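Local coordinates for protein 2-Keto-3-deoxy-(6-phospho-)gluconate aldolase (Thermoproteus tenax, PDB 2R91) that belongs to a family of aldolases built on a TIM barrel and forms an assembly of four protein chains, at residues T9-G14 with P46-Q51; N23-I28 with T61-R66; V247-G252 with A271-A276. All blocks are in the same frame, centred on the assembly; numbering follows the deposited sequence.

Overall arrangement
Contact 1 is buried, whereas contacts 2 and 3 are partly buried and each includes an exposed long side chain. Contact 1 uses the loop leading into helix 50-63, at Leu48, and contact 2 the helix's last turn, at Ala63, which meets helix 18-30. Contact 3 joins two helices that follow the barrel, and its centre lies farthest from that of the chain, about 21 Å, against 16 Å for contact 1 and 14 Å for contact 2. All three join mainly through carbon atoms, but contact 2 adds a weak water link and contact 3 a nearby salt bridge. Contacts 2 and 3 touch where Asn27 ND2 lies 2.9 Å from Gln251 OE1, a probable hydrogen bond.

Contact 1 (T9-G14 with P46-Q51); sequences TTFRGG and PALSLQ
Leu48 points its two methyl groups at Thr9 and Phe11, and these three buried side chains make up the whole contact. Both segments belong to βα loops of the TIM barrel: 9-14 follows strand 2-6, while the segment 46-51 leads from strand 35-38 into helix 50-63. The contact buries 109 Å² in all; Leu48 CD1 meets Thr9, while CD2 serves Phe11 and also Thr9 CG2. Thr9 and Leu48 meet tip to tip, with Thr9 OG1 3.8 Å from Leu48 CD1 and Thr9 CG2 4.2 Å from Leu48 CD2. A chi1 of -61° sets Thr9 OG1 beside its own backbone N, and the hydroxyl is hydrogen-bonded to Gly43 O, so the methyl of Leu48 packs against an oxygen whose polar partner lies elsewhere. Leu16 and Leu56 add further apolar neighbours on the Thr9 side.

The backbones stand well apart, as the closest CA atoms, those of Thr9 and Leu48, are separated by 9.2 Å; side chains alone bridge the gap. The solvent side is different: the exposed Gly13 and Gly14 form the turn of the 11-12/15-16 hairpin, and exposed Ser49 is the N-cap of helix 50-63. Ser49 N is also bonded to Glu52 OE1, a pattern consistent with a capping box. Away from that open side, buried Ala47 packs on Leu74 of the second subunit. Phe11 and Leu48 slide past each other in opposite directions, and Leu48 CD2 arrives at the ring's edge, near its plane, 3.7 Å from Phe11 CZ and 4.1 Å from Phe11 CE2.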
loop_
_atom_site.group_PDB
_atom_site.type_symbol
_atom_site.label_atom_id
_atom_site.label_comp_id
_atom_site.label_asym_id
_atom_site.label_seq_id
_atom_site.Cartn_x
_atom_site.Cartn_y
_atom_site.Cartn_z
ATOM N N THR A 9 -2.505 -15.578 -25.576
ATOM C CA THR A 9 -3.603 -15.692 -26.496
ATOM C C THR A 9 -3.196 -14.942 -27.782
ATOM O O THR A 9 -2.984 -13.736 -27.766
ATOM C CB THR A 9 -4.856 -15.083 -25.861
ATOM O OG1 THR A 9 -5.184 -15.791 -24.655
ATOM C CG2 THR A 9 -6.024 -15.120 -26.840
ATOM N N THR A 10 -3.082 -15.673 -28.886
ATOM C CA THR A 10 -2.460 -15.163 -30.109
ATOM C C THR A 10 -3.510 -14.556 -31.056
ATOM O O THR A 10 -4.139 -15.308 -31.815
ATOM C CB THR A 10 -1.713 -16.287 -30.859
ATOM O OG1 THR A 10 -2.613 -17.387 -31.060
ATOM C CG2 THR A 10 -0.486 -16.845 -30.059
ATOM N N PHE A 11 -3.696 -13.228 -31.025
ATOM C CA PHE A 11 -4.564 -12.529 -31.975
ATOM C C PHE A 11 -3.810 -12.254 -33.292
ATOM O O PHE A 11 -2.580 -12.047 -33.303
ATOM C CB PHE A 11 -5.059 -11.176 -31.425
ATOM C CG PHE A 11 -6.032 -11.290 -30.296
ATOM C CD1 PHE A 11 -7.412 -11.295 -30.545
ATOM C CD2 PHE A 11 -5.593 -11.382 -28.989
ATOM C CE1 PHE A 11 -8.318 -11.414 -29.491
ATOM C CE2 PHE A 11 -6.494 -11.465 -27.927
ATOM C CZ PHE A 11 -7.866 -11.500 -28.191
ATOM N N ARG A 12 -4.551 -12.271 -34.398
ATOM C CA ARG A 12 -4.063 -11.746 -35.668
ATOM C C ARG A 12 -5.262 -11.236 -36.448
ATOM O O ARG A 12 -6.299 -11.907 -36.499
ATOM C CB ARG A 12 -3.318 -12.812 -36.476
ATOM C CG ARG A 12 -3.083 -12.414 -37.924
ATOM C CD ARG A 12 -2.435 -13.548 -38.713
ATOM N NE ARG A 12 -1.023 -13.622 -38.359
ATOM C CZ ARG A 12 -0.193 -14.598 -38.728
ATOM N NH1 ARG A 12 -0.626 -15.622 -39.479
ATOM N NH2 ARG A 12 1.084 -14.548 -38.327
ATOM N N GLY A 13 -5.126 -10.055 -37.042
ATOM C CA GLY A 13 -6.236 -9.437 -37.779
ATOM C C GLY A 13 -7.463 -9.178 -36.918
ATOM O O GLY A 13 -8.601 -9.196 -37.415
ATOM N N GLY A 14 -7.249 -8.964 -35.621
ATOM C CA GLY A 14 -8.348 -8.651 -34.702
ATOM C C GLY A 14 -9.024 -9.844 -34.054
ATOM O O GLY A 14 -9.798 -9.692 -33.097
ATOM N N PRO A 46 -9.033 -11.763 -18.376
ATOM C CA PRO A 46 -10.150 -10.809 -18.186
ATOM C C PRO A 46 -10.526 -9.937 -19.392
ATOM O O PRO A 46 -11.590 -9.303 -19.363
ATOM C CB PRO A 46 -9.664 -9.924 -17.016
ATOM C CG PRO A 46 -8.706 -10.912 -16.217
ATOM C CD PRO A 46 -7.954 -11.563 -17.383
ATOM N N ALA A 47 -9.677 -9.874 -20.409
ATOM C CA ALA A 47 -9.988 -9.095 -21.606
ATOM C C ALA A 47 -10.763 -9.948 -22.633
ATOM O O ALA A 47 -11.151 -9.424 -23.682
ATOM C CB ALA A 47 -8.703 -8.584 -22.278
ATOM N N LEU A 48 -10.902 -11.255 -22.374
ATOM C CA LEU A 48 -11.491 -12.166 -23.386
ATOM C C LEU A 48 -12.957 -12.397 -23.101
ATOM O O LEU A 48 -13.329 -12.589 -21.935
ATOM C CB LEU A 48 -10.771 -13.516 -23.391
ATOM C CG LEU A 48 -9.247 -13.465 -23.595
ATOM C CD1 LEU A 48 -8.681 -14.878 -23.537
ATOM C CD2 LEU A 48 -8.919 -12.799 -24.932
ATOM N N SER A 49 -13.794 -12.408 -24.149
ATOM C CA SER A 49 -15.216 -12.709 -23.931
ATOM C C SER A 49 -15.379 -14.197 -23.620
ATOM O O SER A 49 -14.448 -15.002 -23.778
ATOM C CB SER A 49 -16.053 -12.368 -25.163
ATOM O OG SER A 49 -15.647 -13.159 -26.237
ATOM N N LEU A 50 -16.568 -14.574 -23.176
ATOM C CA LEU A 50 -16.821 -15.992 -22.948
ATOM C C LEU A 50 -16.541 -16.805 -24.232
ATOM O O LEU A 50 -15.901 -17.844 -24.165
ATOM C CB LEU A 50 -18.245 -16.209 -22.408
ATOM C CG LEU A 50 -18.840 -17.620 -22.509
ATOM C CD1 LEU A 50 -18.022 -18.543 -21.620
ATOM C CD2 LEU A 50 -20.321 -17.587 -22.073
ATOM N N GLN A 51 -16.959 -16.318 -25.407
ATOM C CA GLN A 51 -16.770 -17.114 -26.605
ATOM C C GLN A 51 -15.308 -17.236 -26.979
ATOM O O GLN A 51 -14.849 -18.287 -27.441
ATOM C CB GLN A 51 -17.576 -16.552 -27.768
ATOM C CG GLN A 51 -19.110 -16.719 -27.576
ATOM C CD GLN A 51 -19.881 -15.964 -28.652
ATOM O OE1 GLN A 51 -19.488 -15.955 -29.824
ATOM N NE2 GLN A 51 -20.974 -15.358 -28.269
#

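Contact 2 (N23-I28 with T61-R66)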
loop_
_atom_site.group_PDB
_atom_site.type_symbol
_atom_site.label_atom_id
_atom_site.label_comp_id
_atom_site.label_asym_id
_atom_site.label_seq_id
_atom_site.Cartn_x
_atom_site.Cartn_y
_atom_site.Cartn_z
ATOM N N ASN A 23 0.784 -23.858 -33.067
ATOM C CA ASN A 23 2.203 -23.970 -33.334
ATOM C C ASN A 23 2.970 -23.638 -32.051
ATOM O O ASN A 23 3.869 -24.378 -31.646
ATOM C CB ASN A 23 2.620 -23.002 -34.450
ATOM C CG ASN A 23 4.134 -22.976 -34.681
ATOM O OD1 ASN A 23 4.701 -23.918 -35.233
ATOM N ND2 ASN A 23 4.791 -21.881 -34.273
ATOM N N HIS A 24 2.582 -22.531 -31.420
ATOM C CA HIS A 24 3.246 -22.063 -30.170
ATOM C C HIS A 24 3.101 -23.102 -29.062
ATOM O O HIS A 24 4.068 -23.511 -28.456
ATOM C CB HIS A 24 2.640 -20.721 -29.729
ATOM C CG HIS A 24 3.206 -20.194 -28.431
ATOM N ND1 HIS A 24 4.554 -19.954 -28.256
ATOM C CD2 HIS A 24 2.605 -19.845 -27.264
ATOM C CE1 HIS A 24 4.760 -19.491 -27.026
ATOM N NE2 HIS A 24 3.596 -19.415 -26.407
ATOM N N VAL A 25 1.887 -23.577 -28.805
ATOM C CA VAL A 25 1.703 -24.590 -27.769
ATOM C C VAL A 25 2.527 -25.869 -28.014
ATOM O O VAL A 25 3.138 -26.435 -27.096
ATOM C CB VAL A 25 0.226 -24.944 -27.584
ATOM C CG1 VAL A 25 0.098 -26.240 -26.787
ATOM C CG2 VAL A 25 -0.540 -23.784 -26.888
ATOM N N LYS A 26 2.549 -26.328 -29.259
ATOM C CA LYS A 26 3.263 -27.554 -29.572
ATOM C C LYS A 26 4.781 -27.363 -29.426
ATOM O O LYS A 26 5.483 -28.268 -28.978
ATOM C CB LYS A 26 2.881 -28.035 -30.975
ATOM C CG LYS A 26 1.411 -28.543 -31.030
ATOM C CD LYS A 26 0.903 -28.634 -32.494
ATOM C CE LYS A 26 -0.624 -28.807 -32.565
ATOM N NZ LYS A 26 -1.113 -28.592 -33.975
ATOM N N ASN A 27 5.277 -26.187 -29.799
ATOM C CA ASN A 27 6.690 -25.872 -29.542
ATOM C C ASN A 27 7.033 -25.892 -28.049
ATOM O O ASN A 27 7.937 -26.610 -27.595
ATOM C CB ASN A 27 7.074 -24.513 -30.130
ATOM C CG ASN A 27 8.522 -24.140 -29.815
ATOM O OD1 ASN A 27 9.439 -24.854 -30.212
ATOM N ND2 ASN A 27 8.728 -23.050 -29.068
ATOM N N ILE A 28 6.304 -25.126 -27.248
ATOM C CA ILE A 28 6.733 -25.027 -25.848
ATOM C C ILE A 28 6.544 -26.338 -25.089
ATOM O O ILE A 28 7.317 -26.666 -24.197
ATOM C CB ILE A 28 6.107 -23.793 -25.129
ATOM C CG1 ILE A 28 4.608 -24.018 -24.833
ATOM C CG2 ILE A 28 6.344 -22.529 -25.980
ATOM C CD1 ILE A 28 3.868 -22.738 -24.280
ATOM N N THR A 61 -6.962 -27.522 -25.677
ATOM C CA THR A 61 -7.204 -28.967 -25.517
ATOM C C THR A 61 -6.927 -29.780 -26.800
ATOM O O THR A 61 -6.623 -30.956 -26.728
ATOM C CB THR A 61 -8.621 -29.304 -24.957
ATOM O OG1 THR A 61 -9.636 -28.768 -25.822
ATOM C CG2 THR A 61 -8.794 -28.743 -23.541
ATOM N N SER A 62 -7.001 -29.180 -27.975
ATOM C CA SER A 62 -6.601 -29.963 -29.125
ATOM C C SER A 62 -5.073 -29.929 -29.376
ATOM O O SER A 62 -4.540 -30.801 -30.055
ATOM C CB SER A 62 -7.464 -29.671 -30.350
ATOM O OG SER A 62 -7.268 -28.363 -30.835
ATOM N N ALA A 63 -4.360 -28.984 -28.758
ATOM C CA ALA A 63 -2.894 -28.891 -28.939
ATOM C C ALA A 63 -2.074 -29.548 -27.807
ATOM O O ALA A 63 -0.916 -29.937 -28.014
ATOM C CB ALA A 63 -2.456 -27.422 -29.157
ATOM N N ALA A 64 -2.662 -29.692 -26.621
ATOM C CA ALA A 64 -1.906 -30.170 -25.473
ATOM C C ALA A 64 -2.686 -31.237 -24.752
ATOM O O ALA A 64 -3.903 -31.140 -24.636
ATOM C CB ALA A 64 -1.604 -29.009 -24.497
ATOM N N ARG A 65 -1.986 -32.210 -24.194
ATOM C CA ARG A 65 -2.668 -33.272 -23.445
ATOM C C ARG A 65 -3.093 -32.868 -22.059
ATOM O O ARG A 65 -3.993 -33.482 -21.514
ATOM C CB ARG A 65 -1.776 -34.499 -23.325
ATOM C CG ARG A 65 -1.121 -34.847 -24.640
ATOM C CD ARG A 65 -1.871 -35.946 -25.356
ATOM N NE ARG A 65 -1.352 -37.243 -24.926
ATOM C CZ ARG A 65 -0.604 -38.047 -25.672
ATOM N NH1 ARG A 65 -0.284 -37.712 -26.917
ATOM N NH2 ARG A 65 -0.187 -39.203 -25.171
ATOM N N ARG A 66 -2.431 -31.857 -21.470
ATOM C CA ARG A 66 -2.754 -31.426 -20.104
ATOM C C ARG A 66 -3.068 -29.924 -20.088
ATOM O O ARG A 66 -2.193 -29.090 -20.361
ATOM C CB ARG A 66 -1.599 -31.714 -19.144
ATOM C CG ARG A 66 -1.191 -33.193 -19.072
ATOM C CD ARG A 66 -0.164 -33.484 -17.970
ATOM N NE ARG A 66 -0.707 -33.078 -16.688
ATOM C CZ ARG A 66 -0.007 -32.920 -15.580
ATOM N NH1 ARG A 66 1.298 -33.155 -15.592
ATOM N NH2 ARG A 66 -0.618 -32.529 -14.465
HETATM O O HOH W 1 -2.864 -31.237 -33.040
#
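Val25 and Ala63 face each other directly, each CB pointing toward the opposing segment. Val25 meets its partners with one branch: CG1, held opposite the backbone N by a chi1 of 165°, lies 3.7 Å from Ala63 CB and 4.0 Å from Ala64 CB. It therefore packs against both alanine methyls at the point where the second helix ends, Ala64 being the first residue to leave helical backbone angles. The small side chain of Ala63 is consistent with the close backbones, with Lys26 CA 6.3 Å from Ala63 CA.

The helices involved, 18-30 and 50-63, are neighbours in the outer layer of the TIM barrel, following its first and second strands. Val25 and Ala64 also both touch Val36 of strand 35-38, so the inner side of the contact rests on the sheet. Just beyond, the backbone of Arg66 is hydrogen-bonded to that of Val36.

Lys26 runs along the exposed side instead. Its chain is extended beyond CG and passes Ala63 with its aliphatic part: Lys26 CG is 4.1 Å from Ala63 O, and Lys26 CE is 4.1 Å from Ala63 CB. Beyond the methyl, Lys26 NZ reaches a water molecule, which accepts a weak bond from Lys26 NZ at 3.3 Å and donates another weak one to Ser62 O at 3.5 Å.

Contact 3 (V247-G252 with A271-A276); sequences VEIFQG and AWLRAA
Ile249 pushes its CD1 end against Arg274 and Leu273, joining two helices of the C-terminal helical region that follows the TIM barrel in this family. Helix 239-251 supplies the isoleucine shortly before its end, and helix 267-276 supplies the surface that receives it.

The apolar contacts come first. Ile249 CD1 sits 3.7 Å from Arg274 CA, so it reaches the backbone of the second helix as well as its side chains. The same methyl is 3.8 Å from Arg274 CG and 4.2 Å from Leu273 CG. A chi1 of -69° places Ile249 CG1 beside its own backbone N, from where the branch crosses the aliphatic part of Arg274 at a slant. Leu273 is buried and also packs on Ala242 and Leu246 of helix 239-251, extending the apolar seam toward the interior. The other branch of Ile249 stays within its own helix: Ile249 CG2 lies 4.0 Å above the plane of the Phe250 ring, over its centre.

The charged interactions lie on the exposed side. Arg274 is extended from CG to NE, and Arg274 NE forms a salt bridge with Glu245 OE2, one turn before Ile249 on helix 239-251. This pairing probably helps hold the aliphatic stem across Ile249. Glu248 is of opposite charge, but Glu248 OE1 and Arg274 NH2 are not in contact, being 5.8 Å apart.

One side-chain-to-backbone bond lies close by: near the end of helix 239-251, Ile249 O accepts a hydrogen bond from Lys281 NZ.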
loop_
_atom_site.group_PDB
_atom_site.type_symbol
_atom_site.label_atom_id
_atom_site.label_comp_id
_atom_site.label_asym_id
_atom_site.label_seq_id
_atom_site.Cartn_x
_atom_site.Cartn_y
_atom_site.Cartn_z
ATOM N N VAL A 247 8.717 -14.197 -27.297
ATOM C CA VAL A 247 8.528 -15.470 -28.017
ATOM C C VAL A 247 9.164 -15.420 -29.412
ATOM O O VAL A 247 9.895 -16.338 -29.800
ATOM C CB VAL A 247 7.024 -15.854 -28.150
ATOM C CG1 VAL A 247 6.841 -17.185 -28.980
ATOM C CG2 VAL A 247 6.396 -15.983 -26.766
ATOM N N GLU A 248 8.892 -14.367 -30.180
ATOM C CA GLU A 248 9.496 -14.277 -31.522
ATOM C C GLU A 248 11.027 -14.282 -31.424
ATOM O O GLU A 248 11.718 -15.032 -32.129
ATOM C CB GLU A 248 9.005 -13.022 -32.266
ATOM C CG GLU A 248 7.486 -12.976 -32.320
ATOM C CD GLU A 248 6.903 -12.292 -33.542
ATOM O OE1 GLU A 248 7.681 -11.755 -34.395
ATOM O OE2 GLU A 248 5.648 -12.310 -33.647
ATOM N N ILE A 249 11.555 -13.438 -30.538
ATOM C CA ILE A 249 13.014 -13.352 -30.337
ATOM C C ILE A 249 13.679 -14.687 -30.005
ATOM O O ILE A 249 14.637 -15.097 -30.664
ATOM C CB ILE A 249 13.368 -12.335 -29.235
ATOM C CG1 ILE A 249 13.053 -10.913 -29.717
ATOM C CG2 ILE A 249 14.877 -12.464 -28.834
ATOM C CD1 ILE A 249 13.068 -9.843 -28.578
ATOM N N PHE A 250 13.175 -15.377 -28.992
ATOM C CA PHE A 250 13.850 -16.554 -28.501
ATOM C C PHE A 250 13.432 -17.865 -29.180
ATOM O O PHE A 250 14.199 -18.847 -29.165
ATOM C CB PHE A 250 13.653 -16.681 -26.999
ATOM C CG PHE A 250 14.413 -15.648 -26.191
ATOM C CD1 PHE A 250 15.797 -15.742 -26.033
ATOM C CD2 PHE A 250 13.749 -14.614 -25.575
ATOM C CE1 PHE A 250 16.502 -14.790 -25.271
ATOM C CE2 PHE A 250 14.449 -13.663 -24.815
ATOM C CZ PHE A 250 15.812 -13.747 -24.679
ATOM N N GLN A 251 12.207 -17.901 -29.714
ATOM C CA GLN A 251 11.673 -19.146 -30.314
ATOM C C GLN A 251 11.619 -19.092 -31.845
ATOM O O GLN A 251 11.506 -20.120 -32.492
ATOM C CB GLN A 251 10.277 -19.494 -29.743
ATOM C CG GLN A 251 10.258 -19.738 -28.242
ATOM C CD GLN A 251 11.239 -20.826 -27.840
ATOM O OE1 GLN A 251 11.281 -21.901 -28.467
ATOM N NE2 GLN A 251 12.055 -20.554 -26.796
ATOM N N GLY A 252 11.674 -17.902 -32.419
ATOM C CA GLY A 252 11.881 -17.773 -33.857
ATOM C C GLY A 252 10.675 -18.029 -34.754
ATOM O O GLY A 252 10.835 -18.402 -35.926
ATOM N N ALA A 271 12.163 -3.166 -31.720
ATOM C CA ALA A 271 13.603 -3.070 -32.016
ATOM C C ALA A 271 14.416 -2.855 -30.727
ATOM O O ALA A 271 15.463 -3.475 -30.525
ATOM C CB ALA A 271 13.858 -1.927 -33.045
ATOM N N TRP A 272 13.920 -1.990 -29.855
ATOM C CA TRP A 272 14.599 -1.706 -28.584
ATOM C C TRP A 272 14.698 -2.982 -27.737
ATOM O O TRP A 272 15.739 -3.300 -27.139
ATOM C CB TRP A 272 13.884 -0.579 -27.817
ATOM C CG TRP A 272 14.557 -0.281 -26.495
ATOM C CD1 TRP A 272 15.569 0.630 -26.279
ATOM C CD2 TRP A 272 14.344 -0.947 -25.230
ATOM N NE1 TRP A 272 15.957 0.591 -24.961
ATOM C CE2 TRP A 272 15.242 -0.361 -24.294
ATOM C CE3 TRP A 272 13.458 -1.946 -24.786
ATOM C CZ2 TRP A 272 15.285 -0.741 -22.947
ATOM C CZ3 TRP A 272 13.511 -2.348 -23.465
ATOM C CH2 TRP A 272 14.421 -1.744 -22.547
ATOM N N LEU A 273 13.611 -3.749 -27.675
ATOM C CA LEU A 273 13.647 -4.965 -26.870
ATOM C C LEU A 273 14.602 -5.998 -27.416
ATOM O O LEU A 273 15.293 -6.656 -26.651
ATOM C CB LEU A 273 12.222 -5.580 -26.769
ATOM C CG LEU A 273 12.052 -6.777 -25.841
ATOM C CD1 LEU A 273 12.372 -6.397 -24.381
ATOM C CD2 LEU A 273 10.594 -7.355 -26.017
ATOM N N ARG A 274 14.641 -6.160 -28.736
ATOM C CA ARG A 274 15.539 -7.142 -29.344
ATOM C C ARG A 274 16.991 -6.841 -28.952
ATOM O O ARG A 274 17.742 -7.747 -28.607
ATOM C CB ARG A 274 15.432 -7.152 -30.868
ATOM C CG ARG A 274 14.098 -7.646 -31.439
ATOM C CD ARG A 274 13.973 -7.199 -32.924
ATOM N NE ARG A 274 12.618 -7.366 -33.454
ATOM C CZ ARG A 274 12.086 -6.622 -34.423
ATOM N NH1 ARG A 274 12.781 -5.609 -34.958
ATOM N NH2 ARG A 274 10.837 -6.887 -34.847
ATOM N N ALA A 275 17.361 -5.566 -28.969
ATOM C CA ALA A 275 18.728 -5.165 -28.588
ATOM C C ALA A 275 18.937 -5.316 -27.078
ATOM O O ALA A 275 20.010 -5.725 -26.603
ATOM C CB ALA A 275 18.982 -3.716 -29.014
ATOM N N ALA A 276 17.900 -4.995 -26.314
ATOM C CA ALA A 276 17.972 -5.089 -24.854
ATOM C C ALA A 276 18.267 -6.491 -24.342
ATOM O O ALA A 276 18.917 -6.650 -23.306
ATOM C CB ALA A 276 16.711 -4.558 -24.224
#